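Side-chain contacts in uncharacterized protein (PDB 4Z48), which is of unknown function but, as a DUF1329 protein with a LolA-like fold, may bind lipid or lipoprotein in the cell envelope: residues A16-Q21 / D147-E152; R84-D89 / V130-Y135; Q166-R171 / L175-A180; A180-K185 / K191-S196. All coordinates share one frame; numbering follows the deposited sequence.

Contact 1 (A16-Q21 / D147-E152); sequences AVRMDQ and DCYILE
The phenol oxygen of Tyr149 is gripped from the helix by Arg18, whose NH2 donates to Tyr149 OH over 3.0 Å with an N-H...O angle of 145°. The tyrosine oxygen lies in the guanidinium plane, at its edge, while the ring itself stands almost perpendicular to that plane (88°). One water closes the arrangement: it accepts from Arg18 NH1 at 3.0 Å and lies 2.7 Å from Tyr149 OH, in the plane of the ring, so the guanidinium reaches the phenol both directly and through the water. The bend of the arginine chain at chi3 (-72°) turns its end across the tyrosine. Deeper in, selenomethionine Met19 and Leu151 run antiparallel alongside each other, with Met19 SE 3.8 Å from Leu151 CD2; the same methyl lies 4.4 Å from Ala16 CB. Helix segment 16-20 runs roughly across strand segment 147-152, and Met19 also rests on Val170 and Arg177 of the two following strands, while Ala16 meets Tyr135 of strand 133-143.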
loop_
_atom_site.group_PDB
_atom_site.type_symbol
_atom_site.label_atom_id
_atom_site.label_comp_id
_atom_site.label_asym_id
_atom_site.label_seq_id
_atom_site.Cartn_x
_atom_site.Cartn_y
_atom_site.Cartn_z
ATOM N N ALA A 16 9.155 0.794 13.693
ATOM C CA ALA A 16 7.905 0.493 13.003
ATOM C C ALA A 16 6.727 1.265 13.638
ATOM O O ALA A 16 5.896 1.775 12.910
ATOM C CB ALA A 16 7.644 -1.008 13.018
ATOM N N VAL A 17 6.710 1.398 14.979
ATOM C CA VAL A 17 5.686 2.111 15.752
ATOM C C VAL A 17 5.736 3.617 15.410
ATOM O O VAL A 17 4.687 4.203 15.144
ATOM C CB VAL A 17 5.827 1.860 17.287
ATOM C CG1 VAL A 17 5.012 2.854 18.117
ATOM C CG2 VAL A 17 5.453 0.424 17.651
ATOM N N ARG A 18 6.941 4.218 15.424
ATOM C CA ARG A 18 7.162 5.637 15.074
ATOM C C ARG A 18 6.687 5.921 13.647
ATOM O O ARG A 18 6.042 6.948 13.400
ATOM C CB ARG A 18 8.643 6.034 15.220
ATOM C CG ARG A 18 9.133 6.129 16.661
ATOM C CD ARG A 18 10.330 7.057 16.780
ATOM N NE ARG A 18 11.556 6.498 16.207
ATOM C CZ ARG A 18 12.423 7.178 15.455
ATOM N NH1 ARG A 18 12.206 8.460 15.168
ATOM N NH2 ARG A 18 13.516 6.583 14.990
HETATM N N MSE A 19 6.985 4.998 12.709
HETATM C CA MSE A 19 6.563 5.090 11.318
HETATM C C MSE A 19 5.041 5.127 11.204
HETATM O O MSE A 19 4.503 5.821 10.350
HETATM C CB MSE A 19 7.107 3.893 10.520
HETATM C CG MSE A 19 8.614 3.912 10.359
HETATM SE SE MSE A 19 9.219 2.271 9.483
HETATM C CE MSE A 19 8.418 2.454 7.676
ATOM N N ASP A 20 4.356 4.328 12.033
ATOM C CA ASP A 20 2.899 4.210 12.048
ATOM C C ASP A 20 2.260 5.510 12.623
ATOM O O ASP A 20 1.084 5.769 12.364
ATOM C CB ASP A 20 2.476 2.955 12.847
ATOM C CG ASP A 20 0.998 2.594 12.806
ATOM O OD1 ASP A 20 0.380 2.732 11.727
ATOM O OD2 ASP A 20 0.452 2.192 13.863
ATOM N N GLN A 21 3.037 6.332 13.342
ATOM C CA GLN A 21 2.544 7.599 13.906
ATOM C C GLN A 21 2.590 8.773 12.904
ATOM O O GLN A 21 2.018 9.822 13.206
ATOM C CB GLN A 21 3.296 7.971 15.185
ATOM C CG GLN A 21 2.715 7.264 16.424
ATOM C CD GLN A 21 3.739 6.954 17.496
ATOM O OE1 GLN A 21 4.823 7.559 17.584
ATOM N NE2 GLN A 21 3.398 6.008 18.363
ATOM N N ASP A 147 20.113 9.721 4.310
ATOM C CA ASP A 147 20.358 8.827 5.450
ATOM C C ASP A 147 19.121 8.014 5.775
ATOM O O ASP A 147 18.050 8.594 5.994
ATOM C CB ASP A 147 20.804 9.604 6.700
ATOM C CG ASP A 147 22.157 10.255 6.530
ATOM O OD1 ASP A 147 23.079 9.580 6.004
ATOM O OD2 ASP A 147 22.288 11.449 6.891
ATOM N N CYS A 148 19.276 6.677 5.856
ATOM C CA CYS A 148 18.174 5.759 6.107
ATOM C C CYS A 148 18.467 4.778 7.214
ATOM O O CYS A 148 19.604 4.382 7.377
ATOM C CB CYS A 148 17.835 4.967 4.839
ATOM S SG CYS A 148 17.182 5.943 3.468
ATOM N N TYR A 149 17.416 4.274 7.851
ATOM C CA TYR A 149 17.445 3.076 8.702
ATOM C C TYR A 149 17.197 1.889 7.749
ATOM O O TYR A 149 16.411 2.046 6.806
ATOM C CB TYR A 149 16.307 3.099 9.731
ATOM C CG TYR A 149 16.298 4.213 10.733
ATOM C CD1 TYR A 149 17.158 4.197 11.823
ATOM C CD2 TYR A 149 15.337 5.222 10.674
ATOM C CE1 TYR A 149 17.113 5.189 12.797
ATOM C CE2 TYR A 149 15.293 6.234 11.635
ATOM C CZ TYR A 149 16.172 6.199 12.706
ATOM O OH TYR A 149 16.152 7.176 13.679
ATOM N N ILE A 150 17.836 0.744 7.981
ATOM C CA ILE A 150 17.588 -0.499 7.265
ATOM C C ILE A 150 16.716 -1.327 8.225
ATOM O O ILE A 150 17.178 -1.718 9.303
ATOM C CB ILE A 150 18.863 -1.253 6.783
ATOM C CG1 ILE A 150 19.838 -0.323 5.990
ATOM C CG2 ILE A 150 18.450 -2.507 5.946
ATOM C CD1 ILE A 150 21.300 -0.782 6.049
ATOM N N LEU A 151 15.438 -1.539 7.856
ATOM C CA LEU A 151 14.480 -2.248 8.700
ATOM C C LEU A 151 13.928 -3.445 7.988
ATOM O O LEU A 151 13.237 -3.284 6.966
ATOM C CB LEU A 151 13.295 -1.310 9.092
ATOM C CG LEU A 151 12.260 -1.912 10.077
ATOM C CD1 LEU A 151 12.919 -2.292 11.413
ATOM C CD2 LEU A 151 11.129 -0.931 10.342
ATOM N N GLU A 152 14.226 -4.636 8.501
ATOM C CA GLU A 152 13.677 -5.864 7.948
ATOM C C GLU A 152 12.426 -6.209 8.706
ATOM O O GLU A 152 12.406 -6.080 9.940
ATOM C CB GLU A 152 14.674 -7.033 8.038
ATOM C CG GLU A 152 15.905 -6.896 7.159
ATOM C CD GLU A 152 16.719 -8.164 6.950
ATOM O OE1 GLU A 152 16.240 -9.265 7.317
ATOM O OE2 GLU A 152 17.829 -8.058 6.381
HETATM O O HOH W 1 14.578 9.400 13.543
#

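Contact 2 (R84-D89 / V130-Y135); sequences RGLEQD and VDEYDY
Leu86, in the loop between strands 77-82 and 91-96, meets Glu132 in the 3-10 turn that leads into strand 133-143, a surface contact between two connections of the LolA-like fold. Leu86 CD2 packs against Glu132 in van der Waals contact, 3.3 Å from Glu132 OE2 and 3.7 Å from Glu132 CG, so one methyl lies against both the carboxylate and the aliphatic stem. The other branch turns to the backbone, with Leu86 CD1 3.8 Å from Asp131 O. Glu132 CG stands beside its own backbone N (chi1 -71°), and the chain then runs out extended, bringing the carboxylate over to the loop. No hydrogen bond joins the two segments. The carboxylate finds its charged partner outside them, Glu132 OE1 forming a salt bridge with Lys159 NZ. Further out, Arg84 N donates to Asp60 OD1. The turn has its own brace, since Tyr135 reaches back along the chain and its OH donates to Val130 O over 2.7 Å, on a lone pair in the carbonyl plane.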
loop_
_atom_site.group_PDB
_atom_site.type_symbol
_atom_site.label_atom_id
_atom_site.label_comp_id
_atom_site.label_asym_id
_atom_site.label_seq_id
_atom_site.Cartn_x
_atom_site.Cartn_y
_atom_site.Cartn_z
ATOM N N ARG A 84 -7.144 -3.184 12.172
ATOM C CA ARG A 84 -5.973 -3.213 13.040
ATOM C C ARG A 84 -6.027 -4.507 13.836
ATOM O O ARG A 84 -7.065 -4.821 14.437
ATOM C CB ARG A 84 -5.934 -1.980 13.964
ATOM C CG ARG A 84 -4.544 -1.670 14.538
ATOM C CD ARG A 84 -3.533 -1.237 13.481
ATOM N NE ARG A 84 -3.772 0.118 12.983
ATOM C CZ ARG A 84 -2.907 0.802 12.237
ATOM N NH1 ARG A 84 -1.737 0.269 11.905
ATOM N NH2 ARG A 84 -3.203 2.028 11.824
ATOM N N GLY A 85 -4.952 -5.285 13.753
ATOM C CA GLY A 85 -4.848 -6.549 14.478
ATOM C C GLY A 85 -5.032 -7.770 13.605
ATOM O O GLY A 85 -5.458 -7.661 12.450
ATOM N N LEU A 86 -4.750 -8.959 14.157
ATOM C CA LEU A 86 -4.855 -10.158 13.322
ATOM C C LEU A 86 -6.165 -10.944 13.481
ATOM O O LEU A 86 -6.319 -11.933 12.781
ATOM C CB LEU A 86 -3.652 -11.101 13.603
ATOM C CG LEU A 86 -2.323 -10.723 12.953
ATOM C CD1 LEU A 86 -1.154 -11.325 13.707
ATOM C CD2 LEU A 86 -2.299 -11.138 11.467
ATOM N N GLU A 87 -7.081 -10.558 14.381
ATOM C CA GLU A 87 -8.294 -11.354 14.639
ATOM C C GLU A 87 -9.204 -11.532 13.442
ATOM O O GLU A 87 -9.815 -12.590 13.290
ATOM C CB GLU A 87 -9.124 -10.750 15.770
ATOM C CG GLU A 87 -8.520 -10.948 17.131
ATOM C CD GLU A 87 -7.626 -9.839 17.655
ATOM O OE1 GLU A 87 -6.975 -9.131 16.849
ATOM O OE2 GLU A 87 -7.554 -9.708 18.896
ATOM N N GLN A 88 -9.313 -10.492 12.613
ATOM C CA GLN A 88 -10.177 -10.478 11.444
ATOM C C GLN A 88 -9.353 -10.143 10.215
ATOM O O GLN A 88 -8.641 -9.140 10.218
ATOM C CB GLN A 88 -11.277 -9.423 11.673
ATOM C CG GLN A 88 -12.432 -9.443 10.688
ATOM C CD GLN A 88 -13.444 -8.348 10.957
ATOM O OE1 GLN A 88 -13.226 -7.415 11.755
ATOM N NE2 GLN A 88 -14.581 -8.435 10.273
ATOM N N ASP A 89 -9.472 -10.964 9.149
ATOM C CA ASP A 89 -8.787 -10.696 7.890
ATOM C C ASP A 89 -9.387 -9.443 7.247
ATOM O O ASP A 89 -10.576 -9.166 7.449
ATOM C CB ASP A 89 -8.907 -11.891 6.924
ATOM C CG ASP A 89 -8.265 -13.157 7.440
ATOM O OD1 ASP A 89 -7.050 -13.119 7.768
ATOM O OD2 ASP A 89 -8.975 -14.175 7.541
ATOM N N VAL A 130 1.723 -2.738 12.226
ATOM C CA VAL A 130 2.888 -3.011 13.075
ATOM C C VAL A 130 2.870 -4.429 13.707
ATOM O O VAL A 130 3.903 -5.118 13.683
ATOM C CB VAL A 130 3.094 -1.912 14.161
ATOM C CG1 VAL A 130 4.133 -2.315 15.191
ATOM C CG2 VAL A 130 3.501 -0.583 13.525
ATOM N N ASP A 131 1.721 -4.861 14.242
ATOM C CA ASP A 131 1.668 -6.142 14.953
ATOM C C ASP A 131 1.443 -7.363 14.025
ATOM O O ASP A 131 1.265 -8.483 14.516
ATOM C CB ASP A 131 0.627 -6.083 16.083
ATOM C CG ASP A 131 1.005 -5.123 17.212
ATOM O OD1 ASP A 131 2.157 -5.199 17.710
ATOM O OD2 ASP A 131 0.143 -4.316 17.616
ATOM N N GLU A 132 1.561 -7.187 12.718
ATOM C CA GLU A 132 1.459 -8.340 11.831
ATOM C C GLU A 132 2.861 -8.905 11.522
ATOM O O GLU A 132 2.968 -9.982 10.924
ATOM C CB GLU A 132 0.691 -8.005 10.546
ATOM C CG GLU A 132 -0.796 -7.789 10.764
ATOM C CD GLU A 132 -1.663 -7.896 9.527
ATOM O OE1 GLU A 132 -1.274 -7.350 8.469
ATOM O OE2 GLU A 132 -2.765 -8.483 9.634
ATOM N N TYR A 133 3.924 -8.234 12.026
ATOM C CA TYR A 133 5.314 -8.585 11.718
ATOM C C TYR A 133 6.272 -8.654 12.898
ATOM O O TYR A 133 6.059 -8.041 13.925
ATOM C CB TYR A 133 5.897 -7.513 10.745
ATOM C CG TYR A 133 5.047 -7.238 9.527
ATOM C CD1 TYR A 133 4.052 -6.262 9.550
ATOM C CD2 TYR A 133 5.241 -7.945 8.346
ATOM C CE1 TYR A 133 3.259 -6.007 8.427
ATOM C CE2 TYR A 133 4.462 -7.694 7.216
ATOM C CZ TYR A 133 3.455 -6.742 7.269
ATOM O OH TYR A 133 2.674 -6.497 6.162
ATOM N N ASP A 134 7.386 -9.344 12.683
ATOM C CA ASP A 134 8.587 -9.385 13.513
ATOM C C ASP A 134 9.609 -8.494 12.830
ATOM O O ASP A 134 9.736 -8.547 11.610
ATOM C CB ASP A 134 9.103 -10.821 13.638
ATOM C CG ASP A 134 8.170 -11.703 14.435
ATOM O OD1 ASP A 134 7.810 -11.313 15.564
ATOM O OD2 ASP A 134 7.761 -12.750 13.910
ATOM N N TYR A 135 10.331 -7.692 13.586
ATOM C CA TYR A 135 11.280 -6.743 13.011
ATOM C C TYR A 135 12.710 -7.044 13.330
ATOM O O TYR A 135 13.009 -7.687 14.325
ATOM C CB TYR A 135 10.940 -5.318 13.483
ATOM C CG TYR A 135 9.534 -4.914 13.096
ATOM C CD1 TYR A 135 9.255 -4.442 11.821
ATOM C CD2 TYR A 135 8.467 -5.107 13.970
ATOM C CE1 TYR A 135 7.953 -4.144 11.430
ATOM C CE2 TYR A 135 7.164 -4.797 13.599
ATOM C CZ TYR A 135 6.912 -4.313 12.324
ATOM O OH TYR A 135 5.636 -4.029 11.910
#

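Contact 3 (Q166-R171 / L175-A180); sequences QVQWVR and LLRLRA
Residues 166-171 and 175-180 pair antiparallel as a beta hairpin broken by a classic bulge, in which Leu178 and Arg179 both face Trp169: Leu178 N donates to Trp169 O at 2.8 Å, almost straight, and Arg179 N adds a weak bond of 3.5 Å to that same oxygen. On the face of Trp169 and Arg179, a cation-pi contact puts Arg179 CZ 3.9 Å from the centroid of the Trp169 six-membered ring, 14° off the normal. A bend at chi3 (73°) folds the arginine back over the indole; its guanidinium is tilted 51° to the ring, with NH2 close above it toward the rim. Glu141 holds Trp169 NE1. The face of Gln168, Val170 and Arg177 carries a side-on grip, Arg177 NE and NH2 both donating to Gln168 OE1, at 2.9 Å and 2.8 Å, from one side of the amide plane; Arg177 NH1 also bridges to Asp128. Strand 146-155 flanks residues 166-171 and strand 189-201 flanks residues 175-180, while Leu15 and Arg18 of helix 8-20 pack on Leu175.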
loop_
_atom_site.group_PDB
_atom_site.type_symbol
_atom_site.label_atom_id
_atom_site.label_comp_id
_atom_site.label_asym_id
_atom_site.label_seq_id
_atom_site.Cartn_x
_atom_site.Cartn_y
_atom_site.Cartn_z
ATOM N N GLN A 166 10.542 -8.569 3.976
ATOM C CA GLN A 166 10.674 -7.285 3.334
ATOM C C GLN A 166 11.785 -6.475 3.976
ATOM O O GLN A 166 11.807 -6.322 5.201
ATOM C CB GLN A 166 9.359 -6.492 3.392
ATOM C CG GLN A 166 8.194 -7.228 2.678
ATOM C CD GLN A 166 6.881 -6.545 2.913
ATOM O OE1 GLN A 166 6.776 -5.584 3.688
ATOM N NE2 GLN A 166 5.861 -6.991 2.198
ATOM N N VAL A 167 12.707 -5.978 3.151
ATOM C CA VAL A 167 13.811 -5.111 3.585
ATOM C C VAL A 167 13.398 -3.707 3.223
ATOM O O VAL A 167 13.033 -3.435 2.068
ATOM C CB VAL A 167 15.197 -5.495 3.005
ATOM C CG1 VAL A 167 16.290 -4.567 3.539
ATOM C CG2 VAL A 167 15.526 -6.945 3.326
ATOM N N GLN A 168 13.360 -2.828 4.221
ATOM C CA GLN A 168 12.926 -1.450 3.996
ATOM C C GLN A 168 14.011 -0.433 4.337
ATOM O O GLN A 168 14.618 -0.527 5.399
ATOM C CB GLN A 168 11.691 -1.142 4.860
ATOM C CG GLN A 168 10.644 -2.218 4.834
ATOM C CD GLN A 168 9.609 -2.036 5.896
ATOM O OE1 GLN A 168 8.432 -1.863 5.588
ATOM N NE2 GLN A 168 10.011 -2.148 7.160
ATOM N N TRP A 169 14.262 0.522 3.426
ATOM C CA TRP A 169 15.161 1.652 3.677
ATOM C C TRP A 169 14.258 2.796 4.074
ATOM O O TRP A 169 13.499 3.277 3.240
ATOM C CB TRP A 169 16.012 1.967 2.431
ATOM C CG TRP A 169 17.137 1.001 2.240
ATOM C CD1 TRP A 169 18.438 1.174 2.621
ATOM C CD2 TRP A 169 17.049 -0.314 1.684
ATOM N NE1 TRP A 169 19.176 0.057 2.292
ATOM C CE2 TRP A 169 18.344 -0.880 1.739
ATOM C CE3 TRP A 169 15.998 -1.076 1.136
ATOM C CZ2 TRP A 169 18.626 -2.153 1.236
ATOM C CZ3 TRP A 169 16.277 -2.345 0.646
ATOM C CH2 TRP A 169 17.575 -2.872 0.692
ATOM N N VAL A 170 14.331 3.244 5.349
ATOM C CA VAL A 170 13.431 4.261 5.906
ATOM C C VAL A 170 14.170 5.581 6.159
ATOM O O VAL A 170 15.163 5.603 6.875
ATOM C CB VAL A 170 12.770 3.720 7.211
ATOM C CG1 VAL A 170 11.825 4.752 7.833
ATOM C CG2 VAL A 170 12.041 2.390 6.959
ATOM N N ARG A 171 13.655 6.691 5.591
ATOM C CA ARG A 171 14.262 8.018 5.783
ATOM C C ARG A 171 14.258 8.386 7.233
ATOM O O ARG A 171 13.215 8.290 7.883
ATOM C CB ARG A 171 13.519 9.092 4.993
ATOM C CG ARG A 171 13.515 8.872 3.503
ATOM C CD ARG A 171 12.497 9.788 2.894
ATOM N NE ARG A 171 12.706 10.015 1.462
ATOM C CZ ARG A 171 13.426 11.016 0.961
ATOM N NH1 ARG A 171 14.034 11.879 1.772
ATOM N NH2 ARG A 171 13.555 11.153 -0.354
ATOM N N LEU A 175 10.598 9.452 8.269
ATOM C CA LEU A 175 10.120 8.110 8.675
ATOM C C LEU A 175 9.288 7.461 7.554
ATOM O O LEU A 175 8.573 6.487 7.785
ATOM C CB LEU A 175 9.384 8.117 10.048
ATOM C CG LEU A 175 10.285 8.623 11.198
ATOM C CD1 LEU A 175 9.526 8.754 12.528
ATOM C CD2 LEU A 175 11.513 7.726 11.358
ATOM N N LEU A 176 9.429 7.993 6.322
ATOM C CA LEU A 176 8.802 7.409 5.145
ATOM C C LEU A 176 9.775 6.449 4.508
ATOM O O LEU A 176 10.964 6.721 4.520
ATOM C CB LEU A 176 8.398 8.495 4.117
ATOM C CG LEU A 176 7.221 9.400 4.495
ATOM C CD1 LEU A 176 6.912 10.361 3.348
ATOM C CD2 LEU A 176 5.973 8.584 4.873
ATOM N N ARG A 177 9.272 5.378 3.869
ATOM C CA ARG A 177 10.143 4.465 3.120
ATOM C C ARG A 177 10.719 5.206 1.912
ATOM O O ARG A 177 10.006 6.014 1.306
ATOM C CB ARG A 177 9.325 3.261 2.601
ATOM C CG ARG A 177 8.769 2.373 3.701
ATOM C CD ARG A 177 7.678 1.407 3.192
ATOM N NE ARG A 177 7.343 0.467 4.290
ATOM C CZ ARG A 177 6.472 0.726 5.268
ATOM N NH1 ARG A 177 5.796 1.869 5.283
ATOM N NH2 ARG A 177 6.263 -0.160 6.230
ATOM N N LEU A 178 11.980 4.921 1.568
ATOM C CA LEU A 178 12.640 5.400 0.374
ATOM C C LEU A 178 12.693 4.256 -0.647
ATOM O O LEU A 178 12.473 4.472 -1.826
ATOM C CB LEU A 178 14.044 5.933 0.711
ATOM C CG LEU A 178 14.954 6.367 -0.435
ATOM C CD1 LEU A 178 14.468 7.640 -1.072
ATOM C CD2 LEU A 178 16.364 6.587 0.062
ATOM N N ARG A 179 12.897 3.031 -0.181
ATOM C CA ARG A 179 13.027 1.860 -1.016
ATOM C C ARG A 179 12.638 0.632 -0.195
ATOM O O ARG A 179 12.734 0.645 1.052
ATOM C CB ARG A 179 14.503 1.785 -1.519
ATOM C CG ARG A 179 15.000 0.461 -2.112
ATOM C CD ARG A 179 16.409 0.559 -2.695
ATOM N NE ARG A 179 17.450 0.657 -1.659
ATOM C CZ ARG A 179 18.742 0.395 -1.853
ATOM N NH1 ARG A 179 19.180 0.004 -3.044
ATOM N NH2 ARG A 179 19.608 0.522 -0.856
ATOM N N ALA A 180 12.177 -0.419 -0.874
ATOM C CA ALA A 180 11.922 -1.700 -0.209
ATOM C C ALA A 180 12.073 -2.859 -1.187
ATOM O O ALA A 180 11.766 -2.738 -2.383
ATOM C CB ALA A 180 10.566 -1.745 0.475
HETATM O O HOH W 2 10.305 8.513 0.382
#

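Contact 4 (A180-K185 / K191-S196); sequences ADYYDK and KKLFFS
This is the next beta hairpin of the LolA-like fold, its strand segments 180-184 and 191-196 running antiparallel at 161°. Ala180 and Leu193 form one hydrogen-bonded pair, with Leu193 N to Ala180 O at 2.8 Å and Ala180 N to Leu193 O at 3.0 Å. Tyr182 and Lys191 form the second, the bond from Tyr182 N to Lys191 O being 2.8 Å and its return, Lys191 N to Tyr182 O, longer at 3.3 Å. Between them Asp181 and Lys192 make a non-hydrogen-bonded pair on the opposite face, where the Asp181 carboxylate runs alongside the Lys192 stem, OD1 nearest CG. Lys191 touches Tyr182 with its CB and then runs extended away from residues 180-185, its ammonium forming a salt bridge with Asp123 and hydrogen bonds to Asp118 O and Ser120 OG. Over the Tyr182 ring, which Tyr163 meets edge-to-face, sits Leu193: its CD1 makes a CH-pi contact 3.6 Å from the centroid and 3° off the normal, while CD2 reaches Tyr182 OH at 3.4 Å.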
loop_
_atom_site.group_PDB
_atom_site.type_symbol
_atom_site.label_atom_id
_atom_site.label_comp_id
_atom_site.label_asym_id
_atom_site.label_seq_id
_atom_site.Cartn_x
_atom_site.Cartn_y
_atom_site.Cartn_z
ATOM N N ALA A 180 12.177 -0.419 -0.874
ATOM C CA ALA A 180 11.922 -1.700 -0.209
ATOM C C ALA A 180 12.073 -2.859 -1.187
ATOM O O ALA A 180 11.766 -2.738 -2.383
ATOM C CB ALA A 180 10.566 -1.745 0.475
ATOM N N ASP A 181 12.644 -3.949 -0.683
ATOM C CA ASP A 181 12.820 -5.191 -1.423
ATOM C C ASP A 181 11.920 -6.218 -0.820
ATOM O O ASP A 181 11.930 -6.374 0.396
ATOM C CB ASP A 181 14.271 -5.657 -1.415
ATOM C CG ASP A 181 15.217 -4.835 -2.276
ATOM O OD1 ASP A 181 14.734 -4.051 -3.108
ATOM O OD2 ASP A 181 16.451 -4.978 -2.106
ATOM N N TYR A 182 11.109 -6.906 -1.659
ATOM C CA TYR A 182 10.160 -7.940 -1.235
ATOM C C TYR A 182 10.622 -9.293 -1.719
ATOM O O TYR A 182 11.032 -9.431 -2.875
ATOM C CB TYR A 182 8.727 -7.669 -1.766
ATOM C CG TYR A 182 7.936 -6.527 -1.152
ATOM C CD1 TYR A 182 8.542 -5.599 -0.304
ATOM C CD2 TYR A 182 6.610 -6.305 -1.513
ATOM C CE1 TYR A 182 7.823 -4.518 0.219
ATOM C CE2 TYR A 182 5.875 -5.251 -0.975
ATOM C CZ TYR A 182 6.487 -4.350 -0.126
ATOM O OH TYR A 182 5.745 -3.302 0.369
ATOM N N TYR A 183 10.546 -10.297 -0.824
ATOM C CA TYR A 183 10.989 -11.651 -1.081
ATOM C C TYR A 183 9.817 -12.626 -1.021
ATOM O O TYR A 183 8.932 -12.472 -0.179
ATOM C CB TYR A 183 12.087 -12.020 -0.078
ATOM C CG TYR A 183 13.348 -11.212 -0.316
ATOM C CD1 TYR A 183 13.531 -9.964 0.290
ATOM C CD2 TYR A 183 14.319 -11.653 -1.209
ATOM C CE1 TYR A 183 14.688 -9.211 0.060
ATOM C CE2 TYR A 183 15.475 -10.907 -1.448
ATOM C CZ TYR A 183 15.638 -9.673 -0.840
ATOM O OH TYR A 183 16.766 -8.944 -1.121
ATOM N N ASP A 184 9.808 -13.610 -1.927
ATOM C CA ASP A 184 8.736 -14.601 -2.015
ATOM C C ASP A 184 9.015 -15.767 -1.037
ATOM O O ASP A 184 10.042 -15.749 -0.338
ATOM C CB ASP A 184 8.517 -15.099 -3.478
ATOM C CG ASP A 184 9.618 -15.928 -4.143
ATOM O OD1 ASP A 184 10.552 -16.377 -3.430
ATOM O OD2 ASP A 184 9.539 -16.143 -5.383
ATOM N N LYS A 185 8.127 -16.785 -1.021
ATOM C CA LYS A 185 8.257 -17.939 -0.109
ATOM C C LYS A 185 9.466 -18.834 -0.434
ATOM O O LYS A 185 9.805 -19.709 0.375
ATOM C CB LYS A 185 6.972 -18.797 -0.090
ATOM C CG LYS A 185 5.696 -18.050 0.280
ATOM C CD LYS A 185 5.676 -17.586 1.705
ATOM C CE LYS A 185 4.315 -17.826 2.280
ATOM N NZ LYS A 185 3.894 -16.677 3.117
ATOM N N LYS A 191 9.803 -8.341 -5.713
ATOM C CA LYS A 191 9.447 -6.963 -6.038
ATOM C C LYS A 191 10.449 -5.992 -5.489
ATOM O O LYS A 191 10.969 -6.170 -4.367
ATOM C CB LYS A 191 8.041 -6.561 -5.520
ATOM C CG LYS A 191 6.908 -7.421 -5.869
ATOM C CD LYS A 191 5.624 -6.680 -5.681
ATOM C CE LYS A 191 4.556 -7.659 -6.004
ATOM N NZ LYS A 191 3.225 -7.075 -5.841
ATOM N N LYS A 192 10.703 -4.932 -6.266
ATOM C CA LYS A 192 11.553 -3.801 -5.860
ATOM C C LYS A 192 10.667 -2.548 -5.874
ATOM O O LYS A 192 10.052 -2.254 -6.892
ATOM C CB LYS A 192 12.794 -3.619 -6.778
ATOM C CG LYS A 192 13.815 -4.743 -6.741
ATOM C CD LYS A 192 15.169 -4.236 -7.255
ATOM C CE LYS A 192 15.708 -5.014 -8.442
ATOM N NZ LYS A 192 17.140 -4.682 -8.746
ATOM N N LEU A 193 10.562 -1.863 -4.734
ATOM C CA LEU A 193 9.751 -0.654 -4.600
ATOM C C LEU A 193 10.641 0.547 -4.400
ATOM O O LEU A 193 11.629 0.467 -3.667
ATOM C CB LEU A 193 8.763 -0.761 -3.444
ATOM C CG LEU A 193 7.616 -1.782 -3.549
ATOM C CD1 LEU A 193 8.125 -3.217 -3.379
ATOM C CD2 LEU A 193 6.589 -1.518 -2.450
ATOM N N PHE A 194 10.301 1.643 -5.094
ATOM C CA PHE A 194 10.984 2.925 -5.015
ATOM C C PHE A 194 9.956 3.960 -4.699
ATOM O O PHE A 194 9.025 4.165 -5.474
ATOM C CB PHE A 194 11.717 3.261 -6.329
ATOM C CG PHE A 194 12.732 2.231 -6.767
ATOM C CD1 PHE A 194 12.350 1.139 -7.545
ATOM C CD2 PHE A 194 14.065 2.333 -6.377
ATOM C CE1 PHE A 194 13.285 0.195 -7.960
ATOM C CE2 PHE A 194 15.003 1.383 -6.793
ATOM C CZ PHE A 194 14.602 0.315 -7.578
ATOM N N PHE A 195 10.095 4.599 -3.549
ATOM C CA PHE A 195 9.206 5.649 -3.090
ATOM C C PHE A 195 9.960 6.926 -3.519
ATOM O O PHE A 195 10.716 7.514 -2.757
ATOM C CB PHE A 195 8.956 5.448 -1.567
ATOM C CG PHE A 195 8.394 4.090 -1.169
ATOM C CD1 PHE A 195 9.238 2.985 -0.997
ATOM C CD2 PHE A 195 7.041 3.932 -0.885
ATOM C CE1 PHE A 195 8.727 1.723 -0.622
ATOM C CE2 PHE A 195 6.532 2.678 -0.486
ATOM C CZ PHE A 195 7.376 1.575 -0.387
ATOM N N SER A 196 9.855 7.241 -4.816
ATOM C CA SER A 196 10.640 8.226 -5.551
ATOM C C SER A 196 10.285 9.703 -5.292
ATOM O O SER A 196 10.995 10.599 -5.787
ATOM C CB SER A 196 10.577 7.935 -7.046
ATOM O OG SER A 196 9.237 7.794 -7.516
#

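Contacts 3 and 4 are successive hairpins sharing strand 177-184 and Ala180, so strand 177-184 pairs with strand 163-171 along one edge and with strand 189-201 along the other; the first pairing is kinked by a bulge and the second regular. Contact 1 lays helix 8-20 against the same run of strands; it touches contact 3 through Met19 and Arg177, and strand 146-155 is bonded to strand 163-171. Contact 2 lies at the surface, about 20 Å from contact 4 between centres, and is nested within the chain loop closed by contact 1. The chemistry follows place: contact 4 is buried, contact 1 is buried apart from its exposed arginine, contact 3 is partly buried and rich in arginine interactions, and contact 2 has no hydrogen bond across it.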